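Local coordinates for protein lipoxygenase (Cyanothece sp., PDB 5EK8) that probably oxygenates polyunsaturated fatty acids at a non-heme iron, inserting both atoms of molecular oxygen, as a 9R-lipoxygenase, at residues D480-I485 and P540-N545; T310-Y315 and K326-Y331; P203-H208 and A611-Y616. All coordinates share one frame; numbering follows the deposited sequence.

In the fold
The three contacts lie far apart and do not touch. Contact 3 joins two helices distant in sequence, and contacts 1 and 2 both fall within the loop it closes. Contact 2 closes before contact 1 opens. Contacts 1 and 3 lie on opposite sides of the chain's centre, with their centres about 50 Å apart. Contacts 2 and 3 are nearer, with centres about 32 Å and nearest atoms about 18 Å apart. Contact 3 comes closest to the active site: the side chain of Tyr616 is about 10 Å from that of the iron ligand Ile668. Contacts 1 and 2 are structural packing away from the iron site, in the helical body and at a sheet edge.

Contact 1: D480-I485 and P540-N545; sequences DEWVEI and PITNSN
Val483 and Asn545 bring the backbones closest, CA to CA 5.2 Å, where the first turn of helix 482-495 meets an irregular loop. This is helix-to-loop packing in the helical body of the lipoxygenase, and the loop leads into helix 549-574. Trp482 carries much of the contact. Its CG lies anti to the backbone N (chi1 -177°), which sends the indole across to the loop. The NE1 hydrogen points to Thr542 OG1 at 3.1 Å, with an N-H...O angle of 152°. The hydroxyl oxygen sits almost in the ring plane, 4° out of it. Ser544 O approaches the same edge, 3.2 Å from Trp482 CD1. Ile485 lies one turn along, and its CB stands over the centre of one indole face. Thr542 OG1 is also weakly bonded by Ser544 N and has a further weak bond to Asp551 of helix 549-574. Two weak bonds thus join the indole N-H on this one hydroxyl. Ser489, on a later turn of the same helix, bonds Ile541 N. On the apolar side the methyl groups meet: Ile485 CG2 lies 4.0 Å from Thr542 CG2 and 4.2 Å from Ile541 CG2.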
loop_
_atom_site.group_PDB
_atom_site.type_symbol
_atom_site.label_atom_id
_atom_site.label_comp_id
_atom_site.label_asym_id
_atom_site.label_seq_id
_atom_site.Cartn_x
_atom_site.Cartn_y
_atom_site.Cartn_z
ATOM N N ASP A 480 2.199 24.994 -17.168
ATOM C CA ASP A 480 3.083 26.033 -16.640
ATOM C C ASP A 480 4.129 25.487 -15.669
ATOM O O ASP A 480 5.240 26.009 -15.584
ATOM C CB ASP A 480 2.269 27.128 -15.941
ATOM C CG ASP A 480 1.582 28.063 -16.918
ATOM O OD1 ASP A 480 1.846 27.953 -18.133
ATOM O OD2 ASP A 480 0.787 28.918 -16.467
ATOM N N GLU A 481 3.768 24.442 -14.936
ATOM C CA GLU A 481 4.671 23.854 -13.957
ATOM C C GLU A 481 4.958 22.399 -14.296
ATOM O O GLU A 481 4.989 21.533 -13.421
ATOM C CB GLU A 481 4.085 23.975 -12.548
ATOM C CG GLU A 481 3.974 25.409 -12.043
ATOM C CD GLU A 481 5.331 26.055 -11.777
ATOM O OE1 GLU A 481 6.373 25.372 -11.928
ATOM O OE2 GLU A 481 5.353 27.252 -11.412
ATOM N N TRP A 482 5.177 22.150 -15.583
ATOM C CA TRP A 482 5.421 20.806 -16.090
ATOM C C TRP A 482 6.769 20.261 -15.618
ATOM O O TRP A 482 6.980 19.043 -15.565
ATOM C CB TRP A 482 5.352 20.809 -17.618
ATOM C CG TRP A 482 5.528 19.464 -18.226
ATOM C CD1 TRP A 482 6.673 18.951 -18.768
ATOM C CD2 TRP A 482 4.530 18.449 -18.359
ATOM N NE1 TRP A 482 6.446 17.678 -19.227
ATOM C CE2 TRP A 482 5.139 17.347 -18.989
ATOM C CE3 TRP A 482 3.178 18.365 -18.003
ATOM C CZ2 TRP A 482 4.444 16.171 -19.272
ATOM C CZ3 TRP A 482 2.492 17.195 -18.283
ATOM C CH2 TRP A 482 3.125 16.116 -18.914
ATOM N N VAL A 483 7.673 21.172 -15.271
ATOM C CA VAL A 483 8.989 20.808 -14.756
ATOM C C VAL A 483 8.859 19.871 -13.557
ATOM O O VAL A 483 9.641 18.924 -13.400
ATOM C CB VAL A 483 9.793 22.063 -14.363
ATOM C CG1 VAL A 483 11.026 21.691 -13.550
ATOM C CG2 VAL A 483 10.182 22.843 -15.610
ATOM N N GLU A 484 7.851 20.128 -12.731
ATOM C CA GLU A 484 7.559 19.268 -11.592
ATOM C C GLU A 484 7.220 17.859 -12.072
ATOM O O GLU A 484 7.677 16.875 -11.494
ATOM C CB GLU A 484 6.411 19.844 -10.750
ATOM C CG GLU A 484 6.772 21.132 -10.022
ATOM C CD GLU A 484 5.801 21.476 -8.901
ATOM O OE1 GLU A 484 4.758 20.798 -8.782
ATOM O OE2 GLU A 484 6.082 22.427 -8.137
ATOM N N ILE A 485 6.431 17.766 -13.138
ATOM C CA ILE A 485 6.098 16.464 -13.713
ATOM C C ILE A 485 7.351 15.752 -14.204
ATOM O O ILE A 485 7.480 14.535 -14.055
ATOM C CB ILE A 485 5.098 16.583 -14.876
ATOM C CG1 ILE A 485 3.813 17.269 -14.400
ATOM C CG2 ILE A 485 4.805 15.210 -15.464
ATOM C CD1 ILE A 485 3.158 16.601 -13.202
ATOM N N PRO A 540 9.349 6.304 -18.217
ATOM C CA PRO A 540 9.256 7.754 -18.006
ATOM C C PRO A 540 7.986 8.381 -18.584
ATOM O O PRO A 540 7.586 8.067 -19.704
ATOM C CB PRO A 540 10.491 8.290 -18.731
ATOM C CG PRO A 540 10.776 7.271 -19.775
ATOM C CD PRO A 540 10.429 5.954 -19.159
ATOM N N ILE A 541 7.364 9.259 -17.803
ATOM C CA ILE A 541 6.180 9.997 -18.227
ATOM C C ILE A 541 6.576 11.083 -19.219
ATOM O O ILE A 541 5.899 11.313 -20.223
ATOM C CB ILE A 541 5.454 10.633 -17.015
ATOM C CG1 ILE A 541 4.912 9.542 -16.085
ATOM C CG2 ILE A 541 4.343 11.571 -17.470
ATOM C CD1 ILE A 541 4.478 10.052 -14.730
ATOM N N THR A 542 7.690 11.746 -18.933
ATOM C CA THR A 542 8.164 12.817 -19.789
ATOM C C THR A 542 9.672 13.013 -19.646
ATOM O O THR A 542 10.275 12.600 -18.654
ATOM C CB THR A 542 7.437 14.132 -19.469
ATOM O OG1 THR A 542 7.822 15.141 -20.415
ATOM C CG2 THR A 542 7.775 14.587 -18.064
ATOM N N ASN A 543 10.279 13.630 -20.653
ATOM C CA ASN A 543 11.695 13.971 -20.605
ATOM C C ASN A 543 11.927 15.367 -21.161
ATOM O O ASN A 543 13.029 15.698 -21.590
ATOM C CB ASN A 543 12.534 12.949 -21.379
ATOM C CG ASN A 543 12.972 11.773 -20.515
ATOM O OD1 ASN A 543 12.692 10.615 -20.837
ATOM N ND2 ASN A 543 13.665 12.066 -19.411
ATOM N N SER A 544 10.871 16.173 -21.159
ATOM C CA SER A 544 10.945 17.549 -21.636
ATOM C C SER A 544 10.355 18.514 -20.607
ATOM O O SER A 544 9.629 18.105 -19.697
ATOM C CB SER A 544 10.228 17.690 -22.980
ATOM O OG SER A 544 9.120 16.813 -23.064
ATOM N N ASN A 545 10.678 19.794 -20.756
ATOM C CA ASN A 545 10.260 20.807 -19.795
ATOM C C ASN A 545 8.919 21.432 -20.160
ATOM O O ASN A 545 8.450 22.354 -19.491
ATOM C CB ASN A 545 11.333 21.890 -19.675
ATOM C CG ASN A 545 12.617 21.372 -19.049
ATOM O OD1 ASN A 545 12.593 20.495 -18.181
ATOM N ND2 ASN A 545 13.749 21.909 -19.493
#

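Contact 2: T310-Y315 and K326-Y331; sequences TIQSRY and KDREVY
Ile311 and Glu329 form an antiparallel hydrogen-bonded pair. Ile311 N donates to Glu329 O at 2.9 Å, and Glu329 N returns a bond of the same length to Ile311 O. Thr310 and Val330 follow as a non-hydrogen-bonded pair. Further on, where regular pairing has ended, Lys326 N reaches Ser313 O at 2.7 Å, nearly in line with the carbonyl bond. These links make 329-331 an edge strand, within this chain, of an antiparallel sheet in which 303-313 is the next strand in. Helix 337-377, which supplies the iron ligands His359 and His364, packs against the face bearing Ile311 and Tyr331.

On that face the side chains meet in one apolar contact. Ile311 CD1 is 4.2 Å from Tyr331 CE2, and the two side chains cross at about a right angle. Glu329 bends at chi2 (149°) and brings OE1 to the edge of the tyrosine ring. There Tyr331 OH donates to Glu329 OE1 at 2.8 Å, coming from above the carboxylate plane. Replacing Glu329 with a leucine would remove that acceptor and would probably leave the Tyr331 hydroxyl without its partner and the ring freer to turn.

Two contacts lie over the faces of flat groups. Gln312 NE2 stands over one face of the Arg328 guanidinium, with the amide and guanidinium planes 25° apart. Arg328 NH1 itself forms a salt bridge with Glu294 on strand 291-300. At the loop end, Lys326 CG makes a CH-pi contact over the Tyr315 ring, 3.6 Å from its centroid and 11° off the normal.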
loop_
_atom_site.group_PDB
_atom_site.type_symbol
_atom_site.label_atom_id
_atom_site.label_comp_id
_atom_site.label_asym_id
_atom_site.label_seq_id
_atom_site.Cartn_x
_atom_site.Cartn_y
_atom_site.Cartn_z
ATOM N N THR A 310 -5.110 -30.345 -9.678
ATOM C CA THR A 310 -3.933 -31.174 -9.540
ATOM C C THR A 310 -3.055 -30.611 -8.436
ATOM O O THR A 310 -2.932 -29.386 -8.274
ATOM C CB THR A 310 -3.142 -31.267 -10.851
ATOM O OG1 THR A 310 -2.423 -30.044 -11.069
ATOM C CG2 THR A 310 -4.086 -31.525 -12.009
ATOM N N ILE A 311 -2.462 -31.516 -7.667
ATOM C CA ILE A 311 -1.613 -31.119 -6.555
ATOM C C ILE A 311 -0.285 -31.868 -6.593
ATOM O O ILE A 311 -0.246 -33.098 -6.581
ATOM C CB ILE A 311 -2.297 -31.373 -5.194
ATOM C CG1 ILE A 311 -3.590 -30.564 -5.073
ATOM C CG2 ILE A 311 -1.352 -31.025 -4.055
ATOM C CD1 ILE A 311 -4.354 -30.822 -3.778
ATOM N N GLN A 312 0.807 -31.117 -6.643
ATOM C CA GLN A 312 2.127 -31.726 -6.605
ATOM C C GLN A 312 2.935 -31.122 -5.464
ATOM O O GLN A 312 3.282 -29.945 -5.497
ATOM C CB GLN A 312 2.840 -31.546 -7.943
ATOM C CG GLN A 312 4.093 -32.367 -8.062
ATOM C CD GLN A 312 4.716 -32.285 -9.429
ATOM O OE1 GLN A 312 5.286 -33.259 -9.905
ATOM N NE2 GLN A 312 4.607 -31.124 -10.073
ATOM N N SER A 313 3.235 -31.928 -4.453
ATOM C CA SER A 313 3.764 -31.390 -3.204
ATOM C C SER A 313 5.258 -31.630 -3.008
ATOM O O SER A 313 5.812 -32.633 -3.458
ATOM C CB SER A 313 2.993 -31.977 -2.019
ATOM O OG SER A 313 1.603 -31.740 -2.152
ATOM N N ARG A 314 5.897 -30.683 -2.331
ATOM C CA ARG A 314 7.254 -30.851 -1.845
ATOM C C ARG A 314 7.288 -31.926 -0.775
ATOM O O ARG A 314 6.344 -32.050 0.008
ATOM C CB ARG A 314 7.783 -29.536 -1.271
ATOM C CG ARG A 314 7.724 -28.379 -2.245
ATOM C CD ARG A 314 9.013 -28.259 -3.035
ATOM N NE ARG A 314 9.980 -27.415 -2.350
ATOM C CZ ARG A 314 10.223 -26.150 -2.670
ATOM N NH1 ARG A 314 9.576 -25.584 -3.686
ATOM N NH2 ARG A 314 11.119 -25.460 -1.977
ATOM N N TYR A 315 8.361 -32.711 -0.743
ATOM C CA TYR A 315 8.627 -33.545 0.421
ATOM C C TYR A 315 8.874 -32.594 1.583
ATOM O O TYR A 315 9.223 -31.431 1.360
ATOM C CB TYR A 315 9.830 -34.468 0.196
ATOM C CG TYR A 315 9.605 -35.540 -0.848
ATOM C CD1 TYR A 315 9.137 -36.799 -0.492
ATOM C CD2 TYR A 315 9.864 -35.293 -2.192
ATOM C CE1 TYR A 315 8.929 -37.781 -1.445
ATOM C CE2 TYR A 315 9.658 -36.271 -3.153
ATOM C CZ TYR A 315 9.191 -37.512 -2.773
ATOM O OH TYR A 315 8.982 -38.488 -3.722
ATOM N N LYS A 326 6.939 -34.721 -4.805
ATOM C CA LYS A 326 6.175 -35.968 -4.832
ATOM C C LYS A 326 5.409 -36.056 -6.150
ATOM O O LYS A 326 5.186 -35.039 -6.801
ATOM C CB LYS A 326 5.208 -36.050 -3.644
ATOM C CG LYS A 326 5.888 -36.098 -2.287
ATOM C CD LYS A 326 4.880 -35.939 -1.158
ATOM C CE LYS A 326 3.850 -37.052 -1.187
ATOM N NZ LYS A 326 2.925 -36.976 -0.022
ATOM N N ASP A 327 5.010 -37.261 -6.548
ATOM C CA ASP A 327 4.247 -37.428 -7.785
ATOM C C ASP A 327 2.964 -36.602 -7.758
ATOM O O ASP A 327 2.236 -36.612 -6.764
ATOM C CB ASP A 327 3.914 -38.902 -8.023
ATOM C CG ASP A 327 5.153 -39.777 -8.095
ATOM O OD1 ASP A 327 5.991 -39.560 -8.999
ATOM O OD2 ASP A 327 5.281 -40.690 -7.250
ATOM N N ARG A 328 2.699 -35.878 -8.842
ATOM C CA ARG A 328 1.503 -35.047 -8.920
ATOM C C ARG A 328 0.271 -35.934 -8.847
ATOM O O ARG A 328 0.249 -37.036 -9.394
ATOM C CB ARG A 328 1.490 -34.198 -10.198
ATOM C CG ARG A 328 0.816 -34.845 -11.404
ATOM C CD ARG A 328 1.129 -34.079 -12.679
ATOM N NE ARG A 328 1.011 -32.638 -12.480
ATOM C CZ ARG A 328 1.672 -31.729 -13.190
ATOM N NH1 ARG A 328 1.505 -30.437 -12.936
ATOM N NH2 ARG A 328 2.504 -32.115 -14.152
ATOM N N GLU A 329 -0.739 -35.452 -8.131
ATOM C CA GLU A 329 -1.994 -36.165 -7.959
ATOM C C GLU A 329 -3.096 -35.379 -8.646
ATOM O O GLU A 329 -2.960 -34.166 -8.850
ATOM C CB GLU A 329 -2.315 -36.349 -6.476
ATOM C CG GLU A 329 -1.127 -36.740 -5.614
ATOM C CD GLU A 329 -1.242 -36.206 -4.188
ATOM O OE1 GLU A 329 -2.072 -35.296 -3.956
ATOM O OE2 GLU A 329 -0.504 -36.696 -3.302
ATOM N N VAL A 330 -4.177 -36.071 -8.997
ATOM C CA VAL A 330 -5.296 -35.470 -9.719
ATOM C C VAL A 330 -6.616 -35.678 -8.980
ATOM O O VAL A 330 -6.907 -36.780 -8.513
ATOM C CB VAL A 330 -5.413 -36.056 -11.142
ATOM C CG1 VAL A 330 -6.533 -35.386 -11.912
ATOM C CG2 VAL A 330 -4.104 -35.892 -11.881
ATOM N N TYR A 331 -7.418 -34.621 -8.879
ATOM C CA TYR A 331 -8.682 -34.708 -8.157
ATOM C C TYR A 331 -9.835 -34.078 -8.932
ATOM O O TYR A 331 -9.751 -32.939 -9.368
ATOM C CB TYR A 331 -8.541 -34.055 -6.778
ATOM C CG TYR A 331 -7.478 -34.714 -5.927
ATOM C CD1 TYR A 331 -7.706 -35.949 -5.335
ATOM C CD2 TYR A 331 -6.241 -34.112 -5.736
ATOM C CE1 TYR A 331 -6.733 -36.563 -4.570
ATOM C CE2 TYR A 331 -5.260 -34.721 -4.971
ATOM C CZ TYR A 331 -5.513 -35.946 -4.391
ATOM O OH TYR A 331 -4.545 -36.558 -3.628
#

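Contact 3: P203-H208 and A611-Y616; sequences PIKAKH and ATNQVY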
loop_
_atom_site.group_PDB
_atom_site.type_symbol
_atom_site.label_atom_id
_atom_site.label_comp_id
_atom_site.label_asym_id
_atom_site.label_seq_id
_atom_site.Cartn_x
_atom_site.Cartn_y
_atom_site.Cartn_z
ATOM N N PRO A 203 -6.718 -8.389 23.478
ATOM C CA PRO A 203 -6.804 -9.252 24.668
ATOM C C PRO A 203 -7.159 -10.705 24.350
ATOM O O PRO A 203 -6.810 -11.603 25.122
ATOM C CB PRO A 203 -7.912 -8.597 25.490
ATOM C CG PRO A 203 -7.850 -7.174 25.108
ATOM C CD PRO A 203 -7.530 -7.169 23.646
ATOM N N ILE A 204 -7.834 -10.923 23.223
ATOM C CA ILE A 204 -8.179 -12.265 22.769
ATOM C C ILE A 204 -6.918 -13.023 22.362
ATOM O O ILE A 204 -6.624 -14.108 22.877
ATOM C CB ILE A 204 -9.164 -12.224 21.574
ATOM C CG1 ILE A 204 -10.318 -11.255 21.844
ATOM C CG2 ILE A 204 -9.699 -13.608 21.272
ATOM C CD1 ILE A 204 -11.211 -11.660 23.001
ATOM N N LYS A 205 -6.177 -12.431 21.431
ATOM C CA LYS A 205 -4.931 -12.998 20.941
ATOM C C LYS A 205 -3.970 -13.245 22.097
ATOM O O LYS A 205 -3.268 -14.251 22.134
ATOM C CB LYS A 205 -4.303 -12.066 19.902
ATOM C CG LYS A 205 -3.245 -12.709 19.018
ATOM C CD LYS A 205 -1.839 -12.509 19.571
ATOM C CE LYS A 205 -1.398 -11.050 19.493
ATOM N NZ LYS A 205 -0.083 -10.829 20.164
ATOM N N ALA A 206 -3.959 -12.318 23.047
ATOM C CA ALA A 206 -3.118 -12.431 24.229
ATOM C C ALA A 206 -3.532 -13.633 25.064
ATOM O O ALA A 206 -2.688 -14.435 25.468
ATOM C CB ALA A 206 -3.188 -11.158 25.053
ATOM N N LYS A 207 -4.835 -13.750 25.314
ATOM C CA LYS A 207 -5.384 -14.899 26.028
ATOM C C LYS A 207 -4.922 -16.206 25.393
ATOM O O LYS A 207 -4.431 -17.108 26.078
ATOM C CB LYS A 207 -6.911 -14.843 26.044
ATOM C CG LYS A 207 -7.557 -15.931 26.889
ATOM C CD LYS A 207 -8.973 -16.242 26.425
ATOM C CE LYS A 207 -9.537 -17.463 27.142
ATOM N NZ LYS A 207 -10.711 -18.050 26.434
ATOM N N HIS A 208 -5.068 -16.294 24.075
ATOM C CA HIS A 208 -4.708 -17.508 23.357
ATOM C C HIS A 208 -3.220 -17.802 23.453
ATOM O O HIS A 208 -2.817 -18.941 23.691
ATOM C CB HIS A 208 -5.126 -17.396 21.896
ATOM C CG HIS A 208 -6.603 -17.285 21.704
ATOM N ND1 HIS A 208 -7.168 -16.779 20.556
ATOM C CD2 HIS A 208 -7.635 -17.622 22.516
ATOM C CE1 HIS A 208 -8.486 -16.805 20.667
ATOM N NE2 HIS A 208 -8.793 -17.310 21.848
ATOM N N ALA A 611 -2.824 -19.770 14.409
ATOM C CA ALA A 611 -4.251 -19.636 14.128
ATOM C C ALA A 611 -4.812 -18.333 14.692
ATOM O O ALA A 611 -5.432 -17.519 13.977
ATOM C CB ALA A 611 -5.006 -20.821 14.696
ATOM N N THR A 612 -4.584 -18.139 15.986
ATOM C CA THR A 612 -5.079 -16.950 16.646
ATOM C C THR A 612 -4.465 -15.706 16.020
ATOM O O THR A 612 -5.162 -14.716 15.821
ATOM C CB THR A 612 -4.814 -16.968 18.169
ATOM O OG1 THR A 612 -5.320 -15.761 18.756
ATOM C CG2 THR A 612 -3.335 -17.105 18.485
ATOM N N ASN A 613 -3.179 -15.759 15.676
ATOM C CA ASN A 613 -2.562 -14.601 15.039
ATOM C C ASN A 613 -3.145 -14.331 13.653
ATOM O O ASN A 613 -3.321 -13.174 13.266
ATOM C CB ASN A 613 -1.048 -14.777 14.960
ATOM C CG ASN A 613 -0.365 -14.457 16.272
ATOM O OD1 ASN A 613 -0.023 -13.305 16.543
ATOM N ND2 ASN A 613 -0.184 -15.473 17.108
ATOM N N GLN A 614 -3.451 -15.398 12.918
ATOM C CA GLN A 614 -4.118 -15.281 11.621
ATOM C C GLN A 614 -5.413 -14.490 11.745
ATOM O O GLN A 614 -5.572 -13.413 11.138
ATOM C CB GLN A 614 -4.417 -16.665 11.036
ATOM C CG GLN A 614 -5.269 -16.637 9.765
ATOM C CD GLN A 614 -5.643 -18.032 9.278
ATOM O OE1 GLN A 614 -5.011 -19.021 9.648
ATOM N NE2 GLN A 614 -6.679 -18.117 8.446
ATOM N N VAL A 615 -6.333 -15.022 12.549
ATOM C CA VAL A 615 -7.637 -14.386 12.713
ATOM C C VAL A 615 -7.503 -12.961 13.261
ATOM O O VAL A 615 -8.172 -12.032 12.794
ATOM C CB VAL A 615 -8.547 -15.210 13.635
ATOM C CG1 VAL A 615 -9.945 -14.599 13.683
ATOM C CG2 VAL A 615 -8.602 -16.654 13.153
ATOM N N TYR A 616 -6.618 -12.795 14.239
ATOM C CA TYR A 616 -6.365 -11.490 14.838
ATOM C C TYR A 616 -5.967 -10.451 13.798
ATOM O O TYR A 616 -6.603 -9.403 13.682
ATOM C CB TYR A 616 -5.277 -11.594 15.907
ATOM C CG TYR A 616 -4.822 -10.262 16.455
ATOM C CD1 TYR A 616 -5.620 -9.542 17.331
ATOM C CD2 TYR A 616 -3.586 -9.729 16.104
ATOM C CE1 TYR A 616 -5.207 -8.328 17.832
ATOM C CE2 TYR A 616 -3.161 -8.515 16.607
ATOM C CZ TYR A 616 -3.978 -7.817 17.468
ATOM O OH TYR A 616 -3.574 -6.605 17.976
#
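Lys205 and Thr612 mark the closest backbone approach, CA to CA 5.8 Å, between two nearly antiparallel helical segments. Their axes come within 9.5 Å and their directions differ by 173°. Lys205 points into the interface and meets three residues of 611-616. Its CB lies over one face of the Tyr616 ring, 4.2 Å from the centroid, as a CH-pi contact. Its CG lies 3.7 Å from Thr612 OG1. The chain then bends at chi2 (-94°) and again at chi3. This turns CD alongside Asn613, 3.6 Å from OD1, in van der Waals contact. Asn613 ND2 itself bonds Ile609 O. The ammonium end is too far from the Tyr616 ring for more than a weak cation-pi attraction. Its salt bridge is with Glu11 of helix 2-21, so the lysine also ties in a third helix.

One turn further on, His208 meets Thr612 edge-on. His208 ND1 and Thr612 OG1 share a hydrogen bond of 2.8 Å, and either could be the donor. The hydroxyl lies near the imidazole plane. A chi1 of 180° swings the Thr612 hydroxyl out opposite its amide nitrogen, toward His208. Both groups are buried and have second polar partners: His208 NE2 bonds Asp227, and Thr612 OG1 also bonds Tyr228 OH. The imidazole is thus held at both nitrogens, which fixes its rotation.

Tyr616 OH bonds Thr202 OG1 on helix 188-214. The arrangement is an antiparallel helix pair of the helical lipoxygenase body, with the Tyr616 side chain about 10 Å from that of the C-terminal iron ligand Ile668.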